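Local coordinates for protein taurine dioxygenase (Burkholderia ambifaria, PDB 5VN6) that probably catalyses the iron-dependent oxygenation of taurine with 2-oxoglutarate as co-substrate, at residues Arg46-Phe51 with Arg262-Tyr267; Asp184-Val189 with His209-His214; Trp249-Asn254 with Cys275-Glu280. All blocks are in the same frame, centred on the assembly; numbering follows the deposited sequence.

How the contacts relate
Contact 1 opens first along the chain, at the end of helix 34-47 and the start of strand 49-52, and closes more than two hundred residues later at strand 264-268, joining the seven-stranded sheet to the three-stranded one. Contact 2 is nested inside that loop, closing a short excursion between strands 185-192 and 207-210 of a separate four-stranded sheet. Contact 3 begins after contact 2 has ended and crosses contact 1, since 249-254 precedes 262-267 and 275-280 follows it; it joins the loop between strands 246-249 and 256-260 to the start of strand 278-284. Contacts 1 and 3 touch where Phe51 packs on Trp249, whereas the centres of contacts 2 and 3 are about 36 Å apart.

Contact 1 (Arg46-Phe51 with Arg262-Tyr267); sequences RHRVLF and RATQHY. With MG (magnesium ion), chain C.
Arg48 and Thr264 meet through aliphatic carbon: the CB of Arg48 lies 3.5 Å from the CG2 methyl of Thr264. Beside this pair, the CB of Ala263 packs against the outer part of the same arginine, 4.2 Å from Arg48 CD and 4.1 Å from Arg48 NH1, approaching the guanidinium obliquely. The arginine chain bends early (chi2 -52°) and then runs straight, which carries it past the alanine methyl. All three residues are buried, and Trp135 and Val139 pack around them.

The polar ends of both side chains find partners outside the two segments. Arg48 NH2 forms a salt bridge with Glu198, which gives the buried charge a counterion. A chi1 of 65° turns the Thr264 hydroxyl back over its own main chain, and OG1 is hydrogen-bonded to Asp260 O; the methyl is thereby left to face Arg48.

The backbone on the arginine side turns sharply. Arg48 is the first residue to leave the helix, with a positive phi of 72°, and Val49 N donates to His47 O at 2.7 Å as the chain passes into strand 49-52. This strand belongs to the larger sheet of the double-stranded beta-helix (jelly roll) characteristic of the cupin clan, and strand 264-268 to the smaller one, so the contact bridges the two sheets in the buried interior.

Metal coordination lies two residues beyond Thr264 on the same strand. His266 NE2 binds the magnesium ion at 2.1 Å, and His106 and Asp108 supply the other protein ligands, forming the two-histidine, one-carboxylate facial triad that in this family normally holds iron. The side chain of Thr264 is about 8 Å from that of Asp108.

Contact 2 (Asp184-Val189 with His209-His214); sequences DAEHPV and HFTNFH
Glu186 and Thr211 reach across an intervening strand of a four-stranded antiparallel sheet. Strands 185-192 and 207-210 are not neighbours but flank strand 157-160, so they run parallel to each other and meet only through side chains. Their nearest alpha carbons, Glu186 CA and Thr211 CA, are 8.0 Å apart. The two meetings use opposite faces of the sheet.

The polar meeting is a single hydrogen bond. Thr211 OG1 donates to Glu186 OE1 at 2.8 Å, and it comes from well above the carboxylate, 70° out of its plane. The glutamate achieves the reach by stretching out: CG is anti to the backbone N (chi1 177°) and the chain stays extended as far as the carboxylate, which crosses over strand 157-160 to the threonine. Its stronger polar partner is Arg157 of that strand, whose NE forms a salt bridge with the other oxygen, OE2; a long, weak ion pair links OE1 to Arg159. With both oxygens engaged, the carboxylate is restrained in its rotation, and the arginines probably favour its charged form. The Thr211 methyl carbon lies beside the accepting oxygen, CG2 being 3.5 Å from Glu186 OE1.

The apolar meeting is buried. Val189 and Phe210 come together at about a right angle over Ala158 of the central strand, while Leu236 of helix 228-237 packs on both side chains and Leu233 on Phe210. The contact thus joins two strands of this sheet to the helix that lies against it, away from the metal site. Val189 meets the phenyl ring at its edge, near the ring plane: CG2 is 3.5 Å from Phe210 CE1 and 3.7 Å from Phe210 CD1.

Contact 3 (Trp249-Asn254 with Cys275-Glu280); sequences WRWKKN and CVRRME
A Met-aromatic contact between Met279 and Trp251 joins the loop that connects strands 246-249 and 256-260 to the start of strand 278-284, a strand of the larger sheet of the jelly roll. The methionine methyl sits over the indole as a CH-pi contact: Met279 CE is 3.8 Å from the centroid of the six-membered ring of Trp251 and only 7° off its normal. The sulfur follows at a greater distance, Met279 SD lying 5.1 Å from the centroid of the five-membered ring. Bends at chi2 and chi3 fold the chain so that the methyl leads.

The opposite face of the indole is taken by Trp249, whose CD1 lies 3.6 Å above the plane of the Trp251 ring, and Trp249 itself stacks on Phe51. Arg277 adds a looser contact near the pyrrole side, NH1 standing 3.9 Å from Trp251 CD1, with the guanidinium plane nearly perpendicular to the ring (88°); NH1 also makes a weak hydrogen bond to Gly131 O. Met279 SD lies over one face of that guanidinium, 4.1 Å from Arg277 CZ.

Trp251 NE1 is hydrogen-bonded to Thr133 OG1, which satisfies the buried indole nitrogen. With this bond at its rim and carbon on both faces, the ring has little freedom to turn, and its hold on Met279 probably rests chiefly on dispersion, with a small contribution from the weakly polarised S-methyl group.

Contact 1 (Arg46-Phe51 with Arg262-Tyr267)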
loop_
_atom_site.group_PDB
_atom_site.type_symbol
_atom_site.label_atom_id
_atom_site.label_comp_id
_atom_site.label_asym_id
_atom_site.label_seq_id
_atom_site.Cartn_x
_atom_site.Cartn_y
_atom_site.Cartn_z
ATOM N N ARG A 46 7.093 20.392 -2.949
ATOM C CA ARG A 46 5.829 20.155 -3.649
ATOM C C ARG A 46 5.481 18.666 -3.759
ATOM O O ARG A 46 4.306 18.295 -3.677
ATOM C CB ARG A 46 5.898 20.807 -5.030
ATOM C CG ARG A 46 4.919 20.322 -6.068
ATOM C CD ARG A 46 5.255 20.982 -7.405
ATOM N NE ARG A 46 5.391 22.432 -7.244
ATOM C CZ ARG A 46 6.197 23.205 -7.969
ATOM N NH1 ARG A 46 6.961 22.676 -8.916
ATOM N NH2 ARG A 46 6.245 24.514 -7.740
ATOM N N HIS A 47 6.472 17.800 -3.970
ATOM C CA HIS A 47 6.232 16.401 -4.300
ATOM C C HIS A 47 6.563 15.447 -3.165
ATOM O O HIS A 47 6.374 14.224 -3.314
ATOM C CB HIS A 47 7.041 16.020 -5.547
ATOM C CG HIS A 47 6.596 16.731 -6.789
ATOM N ND1 HIS A 47 5.343 16.551 -7.337
ATOM C CD2 HIS A 47 7.227 17.633 -7.579
ATOM C CE1 HIS A 47 5.225 17.304 -8.419
ATOM N NE2 HIS A 47 6.353 17.971 -8.585
ATOM N N ARG A 48 7.037 15.978 -2.034
ATOM C CA ARG A 48 7.286 15.265 -0.776
ATOM C C ARG A 48 8.490 14.325 -0.831
ATOM O O ARG A 48 9.252 14.236 0.144
ATOM C CB ARG A 48 6.042 14.485 -0.331
ATOM C CG ARG A 48 4.694 15.205 -0.511
ATOM C CD ARG A 48 4.670 16.582 0.080
ATOM N NE ARG A 48 3.399 17.254 -0.157
ATOM C CZ ARG A 48 3.081 18.438 0.359
ATOM N NH1 ARG A 48 3.943 19.059 1.146
ATOM N NH2 ARG A 48 1.900 18.989 0.110
ATOM N N VAL A 49 8.673 13.609 -1.943
ATOM C CA VAL A 49 9.792 12.684 -2.105
ATOM C C VAL A 49 10.250 12.735 -3.558
ATOM O O VAL A 49 9.425 12.711 -4.476
ATOM C CB VAL A 49 9.426 11.239 -1.678
ATOM C CG1 VAL A 49 8.230 10.693 -2.460
ATOM C CG2 VAL A 49 10.655 10.291 -1.824
ATOM N N LEU A 50 11.570 12.818 -3.764
ATOM C CA LEU A 50 12.167 12.895 -5.093
ATOM C C LEU A 50 13.047 11.674 -5.328
ATOM O O LEU A 50 13.738 11.215 -4.416
ATOM C CB LEU A 50 12.999 14.182 -5.272
ATOM C CG LEU A 50 12.285 15.533 -5.145
ATOM C CD1 LEU A 50 13.298 16.696 -5.156
ATOM C CD2 LEU A 50 11.237 15.706 -6.259
ATOM N N PHE A 51 13.014 11.151 -6.553
ATOM C CA PHE A 51 13.763 9.960 -6.929
ATOM C C PHE A 51 14.697 10.261 -8.091
ATOM O O PHE A 51 14.364 11.037 -8.995
ATOM C CB PHE A 51 12.821 8.805 -7.326
ATOM C CG PHE A 51 11.810 8.468 -6.275
ATOM C CD1 PHE A 51 12.185 7.784 -5.139
ATOM C CD2 PHE A 51 10.475 8.836 -6.427
ATOM C CE1 PHE A 51 11.267 7.476 -4.175
ATOM C CE2 PHE A 51 9.546 8.536 -5.466
ATOM C CZ PHE A 51 9.936 7.853 -4.329
ATOM N N ARG A 262 9.003 15.610 7.370
ATOM C CA ARG A 262 7.979 16.328 8.106
ATOM C C ARG A 262 6.607 16.100 7.504
ATOM O O ARG A 262 5.606 16.091 8.228
ATOM C CB ARG A 262 8.310 17.826 8.121
ATOM C CG ARG A 262 9.722 18.104 8.568
ATOM C CD ARG A 262 10.167 19.507 8.175
ATOM N NE ARG A 262 10.261 19.667 6.726
ATOM C CZ ARG A 262 10.756 20.752 6.147
ATOM N NH1 ARG A 262 11.213 21.758 6.899
ATOM N NH2 ARG A 262 10.799 20.830 4.831
ATOM N N ALA A 263 6.540 15.917 6.188
ATOM C CA ALA A 263 5.268 15.819 5.489
ATOM C C ALA A 263 4.868 14.393 5.148
ATOM O O ALA A 263 3.769 14.191 4.639
ATOM C CB ALA A 263 5.312 16.646 4.189
ATOM N N THR A 264 5.730 13.410 5.383
ATOM C CA THR A 264 5.513 12.056 4.896
ATOM C C THR A 264 5.691 11.018 5.997
ATOM O O THR A 264 6.265 11.281 7.057
ATOM C CB THR A 264 6.492 11.707 3.758
ATOM O OG1 THR A 264 7.836 11.705 4.274
ATOM C CG2 THR A 264 6.386 12.718 2.631
ATOM N N GLN A 265 5.207 9.815 5.705
ATOM C CA GLN A 265 5.676 8.603 6.355
ATOM C C GLN A 265 6.255 7.696 5.276
ATOM O O GLN A 265 6.000 7.887 4.085
ATOM C CB GLN A 265 4.541 7.909 7.131
ATOM C CG GLN A 265 3.872 8.856 8.103
ATOM C CD GLN A 265 2.811 8.222 8.938
ATOM O OE1 GLN A 265 2.628 6.997 8.942
ATOM N NE2 GLN A 265 2.082 9.059 9.660
ATOM N N HIS A 266 7.077 6.726 5.683
ATOM C CA HIS A 266 7.589 5.752 4.735
ATOM C C HIS A 266 7.501 4.351 5.333
ATOM O O HIS A 266 7.245 4.170 6.528
ATOM C CB HIS A 266 9.015 6.075 4.286
ATOM C CG HIS A 266 10.000 6.136 5.404
ATOM N ND1 HIS A 266 10.273 7.301 6.086
ATOM C CD2 HIS A 266 10.797 5.183 5.942
ATOM C CE1 HIS A 266 11.184 7.058 7.013
ATOM N NE2 HIS A 266 11.528 5.783 6.937
ATOM N N TYR A 267 7.689 3.360 4.460
ATOM C CA TYR A 267 7.548 1.948 4.796
ATOM C C TYR A 267 8.558 1.206 3.937
ATOM O O TYR A 267 8.473 1.262 2.706
ATOM C CB TYR A 267 6.105 1.480 4.515
ATOM C CG TYR A 267 5.667 0.117 5.037
ATOM C CD1 TYR A 267 4.652 0.018 5.971
ATOM C CD2 TYR A 267 6.208 -1.066 4.542
ATOM C CE1 TYR A 267 4.197 -1.230 6.434
ATOM C CE2 TYR A 267 5.753 -2.331 5.003
ATOM C CZ TYR A 267 4.742 -2.388 5.944
ATOM O OH TYR A 267 4.270 -3.591 6.431
HETATM MG MG MG C . 12.777 4.945 8.395
#

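Contact 2 (Asp184-Val189 with His209-His214)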
loop_
_atom_site.group_PDB
_atom_site.type_symbol
_atom_site.label_atom_id
_atom_site.label_comp_id
_atom_site.label_asym_id
_atom_site.label_seq_id
_atom_site.Cartn_x
_atom_site.Cartn_y
_atom_site.Cartn_z
ATOM N N ASP A 184 9.588 9.656 26.020
ATOM C CA ASP A 184 8.527 9.666 25.014
ATOM C C ASP A 184 8.152 11.100 24.652
ATOM O O ASP A 184 7.695 11.864 25.504
ATOM C CB ASP A 184 7.283 8.924 25.525
ATOM C CG ASP A 184 7.574 7.499 26.013
ATOM O OD1 ASP A 184 6.596 6.762 26.251
ATOM O OD2 ASP A 184 8.751 7.116 26.198
ATOM N N ALA A 185 8.327 11.459 23.381
ATOM C CA ALA A 185 8.153 12.837 22.947
ATOM C C ALA A 185 6.688 13.122 22.632
ATOM O O ALA A 185 6.036 12.372 21.895
ATOM C CB ALA A 185 9.030 13.131 21.727
ATOM N N GLU A 186 6.178 14.217 23.181
ATOM C CA GLU A 186 4.839 14.678 22.850
ATOM C C GLU A 186 4.924 15.618 21.655
ATOM O O GLU A 186 5.784 16.509 21.619
ATOM C CB GLU A 186 4.196 15.399 24.033
ATOM C CG GLU A 186 2.829 15.973 23.711
ATOM C CD GLU A 186 2.099 16.488 24.946
ATOM O OE1 GLU A 186 1.801 15.678 25.848
ATOM O OE2 GLU A 186 1.861 17.717 25.026
ATOM N N HIS A 187 4.031 15.425 20.693
ATOM C CA HIS A 187 3.948 16.225 19.479
ATOM C C HIS A 187 2.496 16.567 19.191
ATOM O O HIS A 187 1.597 15.787 19.526
ATOM C CB HIS A 187 4.524 15.478 18.268
ATOM C CG HIS A 187 5.979 15.170 18.399
ATOM N ND1 HIS A 187 6.935 16.154 18.513
ATOM C CD2 HIS A 187 6.643 13.993 18.443
ATOM C CE1 HIS A 187 8.127 15.597 18.626
ATOM N NE2 HIS A 187 7.978 14.285 18.566
ATOM N N PRO A 188 2.237 17.699 18.541
ATOM C CA PRO A 188 0.875 17.961 18.070
ATOM C C PRO A 188 0.435 16.856 17.119
ATOM O O PRO A 188 1.217 16.380 16.291
ATOM C CB PRO A 188 0.995 19.301 17.337
ATOM C CG PRO A 188 2.449 19.378 16.935
ATOM C CD PRO A 188 3.194 18.712 18.060
ATOM N N VAL A 189 -0.833 16.459 17.248
ATOM C CA VAL A 189 -1.425 15.488 16.331
ATOM C C VAL A 189 -1.591 16.101 14.948
ATOM O O VAL A 189 -1.410 15.426 13.926
ATOM C CB VAL A 189 -2.762 14.982 16.898
ATOM C CG1 VAL A 189 -3.562 14.227 15.831
ATOM C CG2 VAL A 189 -2.518 14.095 18.128
ATOM N N HIS A 209 -0.325 7.027 22.371
ATOM C CA HIS A 209 -1.627 7.477 22.859
ATOM C C HIS A 209 -1.699 9.000 22.858
ATOM O O HIS A 209 -0.672 9.688 22.853
ATOM C CB HIS A 209 -1.889 6.962 24.272
ATOM C CG HIS A 209 -0.959 7.539 25.294
ATOM N ND1 HIS A 209 0.390 7.255 25.303
ATOM C CD2 HIS A 209 -1.175 8.389 26.327
ATOM C CE1 HIS A 209 0.967 7.900 26.307
ATOM N NE2 HIS A 209 0.038 8.594 26.944
ATOM N N PHE A 210 -2.937 9.508 22.900
ATOM C CA PHE A 210 -3.188 10.929 23.116
ATOM C C PHE A 210 -2.996 11.257 24.588
ATOM O O PHE A 210 -3.386 10.477 25.461
ATOM C CB PHE A 210 -4.618 11.321 22.721
ATOM C CG PHE A 210 -4.968 11.041 21.292
ATOM C CD1 PHE A 210 -4.257 11.634 20.242
ATOM C CD2 PHE A 210 -6.036 10.207 20.988
ATOM C CE1 PHE A 210 -4.612 11.369 18.910
ATOM C CE2 PHE A 210 -6.389 9.925 19.663
ATOM C CZ PHE A 210 -5.686 10.509 18.632
ATOM N N THR A 211 -2.433 12.438 24.859
ATOM C CA THR A 211 -2.229 12.886 26.231
ATOM C C THR A 211 -3.300 13.843 26.725
ATOM O O THR A 211 -3.438 14.012 27.941
ATOM C CB THR A 211 -0.870 13.580 26.379
ATOM O OG1 THR A 211 -0.733 14.585 25.366
ATOM C CG2 THR A 211 0.288 12.582 26.288
ATOM N N ASN A 212 -4.047 14.491 25.827
ATOM C CA ASN A 212 -4.989 15.530 26.236
ATOM C C ASN A 212 -6.366 15.301 25.621
ATOM O O ASN A 212 -7.094 16.256 25.329
ATOM C CB ASN A 212 -4.452 16.928 25.890
ATOM C CG ASN A 212 -4.200 17.120 24.386
ATOM O OD1 ASN A 212 -4.249 16.161 23.580
ATOM N ND2 ASN A 212 -3.943 18.372 23.997
ATOM N N PHE A 213 -6.730 14.025 25.437
ATOM C CA PHE A 213 -8.017 13.643 24.868
ATOM C C PHE A 213 -9.152 13.750 25.881
ATOM O O PHE A 213 -10.263 14.167 25.533
ATOM C CB PHE A 213 -7.924 12.211 24.331
ATOM C CG PHE A 213 -9.192 11.703 23.702
ATOM C CD1 PHE A 213 -9.400 11.826 22.331
ATOM C CD2 PHE A 213 -10.186 11.108 24.490
ATOM C CE1 PHE A 213 -10.569 11.370 21.749
ATOM C CE2 PHE A 213 -11.362 10.647 23.918
ATOM C CZ PHE A 213 -11.555 10.774 22.538
ATOM N N HIS A 214 -8.903 13.347 27.129
ATOM C CA HIS A 214 -9.967 13.199 28.113
ATOM C C HIS A 214 -10.452 14.570 28.594
ATOM O O HIS A 214 -9.930 15.113 29.573
ATOM C CB HIS A 214 -9.457 12.323 29.260
ATOM C CG HIS A 214 -10.530 11.743 30.130
ATOM N ND1 HIS A 214 -11.590 12.485 30.603
ATOM C CD2 HIS A 214 -10.645 10.519 30.700
ATOM C CE1 HIS A 214 -12.343 11.729 31.386
ATOM N NE2 HIS A 214 -11.790 10.531 31.464
#

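Contact 3 (Trp249-Asn254 with Cys275-Glu280)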
loop_
_atom_site.group_PDB
_atom_site.type_symbol
_atom_site.label_atom_id
_atom_site.label_comp_id
_atom_site.label_asym_id
_atom_site.label_seq_id
_atom_site.Cartn_x
_atom_site.Cartn_y
_atom_site.Cartn_z
ATOM N N TRP A 249 8.409 2.722 -4.683
ATOM C CA TRP A 249 9.623 2.915 -5.456
ATOM C C TRP A 249 10.420 1.624 -5.459
ATOM O O TRP A 249 10.575 0.983 -4.412
ATOM C CB TRP A 249 10.458 4.062 -4.876
ATOM C CG TRP A 249 11.799 4.289 -5.504
ATOM C CD1 TRP A 249 13.030 4.043 -4.934
ATOM C CD2 TRP A 249 12.066 4.848 -6.801
ATOM N NE1 TRP A 249 14.028 4.400 -5.799
ATOM C CE2 TRP A 249 13.472 4.892 -6.953
ATOM C CE3 TRP A 249 11.255 5.295 -7.852
ATOM C CZ2 TRP A 249 14.089 5.395 -8.107
ATOM C CZ3 TRP A 249 11.873 5.786 -9.011
ATOM C CH2 TRP A 249 13.275 5.838 -9.117
ATOM N N ARG A 250 10.900 1.235 -6.637
ATOM C CA ARG A 250 11.729 0.049 -6.793
ATOM C C ARG A 250 13.176 0.474 -6.961
ATOM O O ARG A 250 13.484 1.294 -7.830
ATOM C CB ARG A 250 11.291 -0.784 -7.992
ATOM C CG ARG A 250 12.097 -2.048 -8.114
ATOM C CD ARG A 250 11.507 -2.972 -9.166
ATOM N NE ARG A 250 12.367 -4.120 -9.376
ATOM C CZ ARG A 250 12.101 -5.110 -10.222
ATOM N NH1 ARG A 250 10.982 -5.093 -10.944
ATOM N NH2 ARG A 250 12.954 -6.116 -10.336
ATOM N N TRP A 251 14.051 -0.070 -6.122
ATOM C CA TRP A 251 15.453 0.347 -6.100
ATOM C C TRP A 251 16.266 -0.319 -7.203
ATOM O O TRP A 251 16.033 -1.475 -7.569
ATOM C CB TRP A 251 16.086 0.020 -4.748
ATOM C CG TRP A 251 15.482 0.795 -3.629
ATOM C CD1 TRP A 251 14.485 0.393 -2.780
ATOM C CD2 TRP A 251 15.805 2.146 -3.266
ATOM N NE1 TRP A 251 14.179 1.418 -1.893
ATOM C CE2 TRP A 251 14.978 2.499 -2.177
ATOM C CE3 TRP A 251 16.721 3.082 -3.752
ATOM C CZ2 TRP A 251 15.053 3.747 -1.558
ATOM C CZ3 TRP A 251 16.776 4.333 -3.150
ATOM C CH2 TRP A 251 15.948 4.649 -2.062
ATOM N N LYS A 252 17.237 0.430 -7.721
ATOM C CA LYS A 252 18.293 -0.069 -8.596
ATOM C C LYS A 252 19.620 0.458 -8.068
ATOM O O LYS A 252 19.654 1.362 -7.230
ATOM C CB LYS A 252 18.088 0.384 -10.048
ATOM C CG LYS A 252 16.761 -0.063 -10.680
ATOM C CD LYS A 252 16.772 -1.531 -11.009
ATOM C CE LYS A 252 15.383 -2.028 -11.398
ATOM N NZ LYS A 252 15.375 -3.511 -11.482
ATOM N N LYS A 253 20.723 -0.091 -8.571
ATOM C CA LYS A 253 22.030 0.375 -8.125
ATOM C C LYS A 253 22.179 1.868 -8.383
ATOM O O LYS A 253 21.799 2.370 -9.444
ATOM C CB LYS A 253 23.145 -0.390 -8.834
ATOM N N ASN A 254 22.718 2.581 -7.386
ATOM C CA ASN A 254 22.933 4.029 -7.431
ATOM C C ASN A 254 21.648 4.825 -7.615
ATOM O O ASN A 254 21.688 5.965 -8.097
ATOM C CB ASN A 254 23.950 4.418 -8.506
ATOM C CG ASN A 254 25.349 4.007 -8.136
ATOM O OD1 ASN A 254 25.678 3.916 -6.953
ATOM N ND2 ASN A 254 26.186 3.772 -9.135
ATOM N N CYS A 275 19.340 -11.683 2.367
ATOM C CA CYS A 275 20.194 -11.342 1.242
ATOM C C CYS A 275 21.076 -10.165 1.632
ATOM O O CYS A 275 20.943 -9.592 2.718
ATOM C CB CYS A 275 19.360 -11.009 0.003
ATOM S SG CYS A 275 18.497 -9.427 0.137
ATOM N N VAL A 276 21.967 -9.791 0.721
ATOM C CA VAL A 276 22.893 -8.693 0.950
ATOM C C VAL A 276 22.338 -7.478 0.227
ATOM O O VAL A 276 22.223 -7.471 -1.003
ATOM C CB VAL A 276 24.310 -9.033 0.462
ATOM N N ARG A 277 21.989 -6.455 0.996
ATOM C CA ARG A 277 21.551 -5.181 0.455
ATOM C C ARG A 277 22.308 -4.092 1.191
ATOM O O ARG A 277 22.377 -4.109 2.425
ATOM C CB ARG A 277 20.053 -4.981 0.628
ATOM C CG ARG A 277 19.491 -3.878 -0.232
ATOM C CD ARG A 277 17.991 -3.884 -0.162
ATOM N NE ARG A 277 17.522 -3.163 1.018
ATOM C CZ ARG A 277 16.491 -2.324 1.029
ATOM N NH1 ARG A 277 15.808 -2.085 -0.083
ATOM N NH2 ARG A 277 16.148 -1.712 2.154
ATOM N N ARG A 278 22.854 -3.139 0.443
ATOM C CA ARG A 278 23.685 -2.093 1.022
ATOM C C ARG A 278 23.118 -0.743 0.624
ATOM O O ARG A 278 23.033 -0.434 -0.571
ATOM C CB ARG A 278 25.142 -2.232 0.570
ATOM C CG ARG A 278 25.862 -3.410 1.223
ATOM C CD ARG A 278 27.363 -3.441 0.918
ATOM N NE ARG A 278 27.642 -3.723 -0.488
ATOM C CZ ARG A 278 28.384 -2.953 -1.278
ATOM N NH1 ARG A 278 28.944 -1.849 -0.800
ATOM N NH2 ARG A 278 28.576 -3.294 -2.546
ATOM N N MET A 279 22.741 0.051 1.631
ATOM C CA MET A 279 22.230 1.406 1.477
ATOM C C MET A 279 23.114 2.365 2.264
ATOM O O MET A 279 23.809 1.970 3.204
ATOM C CB MET A 279 20.775 1.538 1.976
ATOM C CG MET A 279 19.868 0.390 1.593
ATOM S SD MET A 279 19.228 0.517 -0.087
ATOM C CE MET A 279 18.182 1.964 -0.020
ATOM N N GLU A 280 23.092 3.635 1.865
ATOM C CA GLU A 280 23.779 4.682 2.608
ATOM C C GLU A 280 22.857 5.888 2.671
ATOM O O GLU A 280 22.291 6.294 1.652
ATOM C CB GLU A 280 25.124 5.042 1.962
ATOM C CG GLU A 280 26.132 3.884 1.986
ATOM C CD GLU A 280 27.500 4.226 1.391
ATOM O OE1 GLU A 280 27.710 5.380 0.965
ATOM O OE2 GLU A 280 28.364 3.325 1.344
#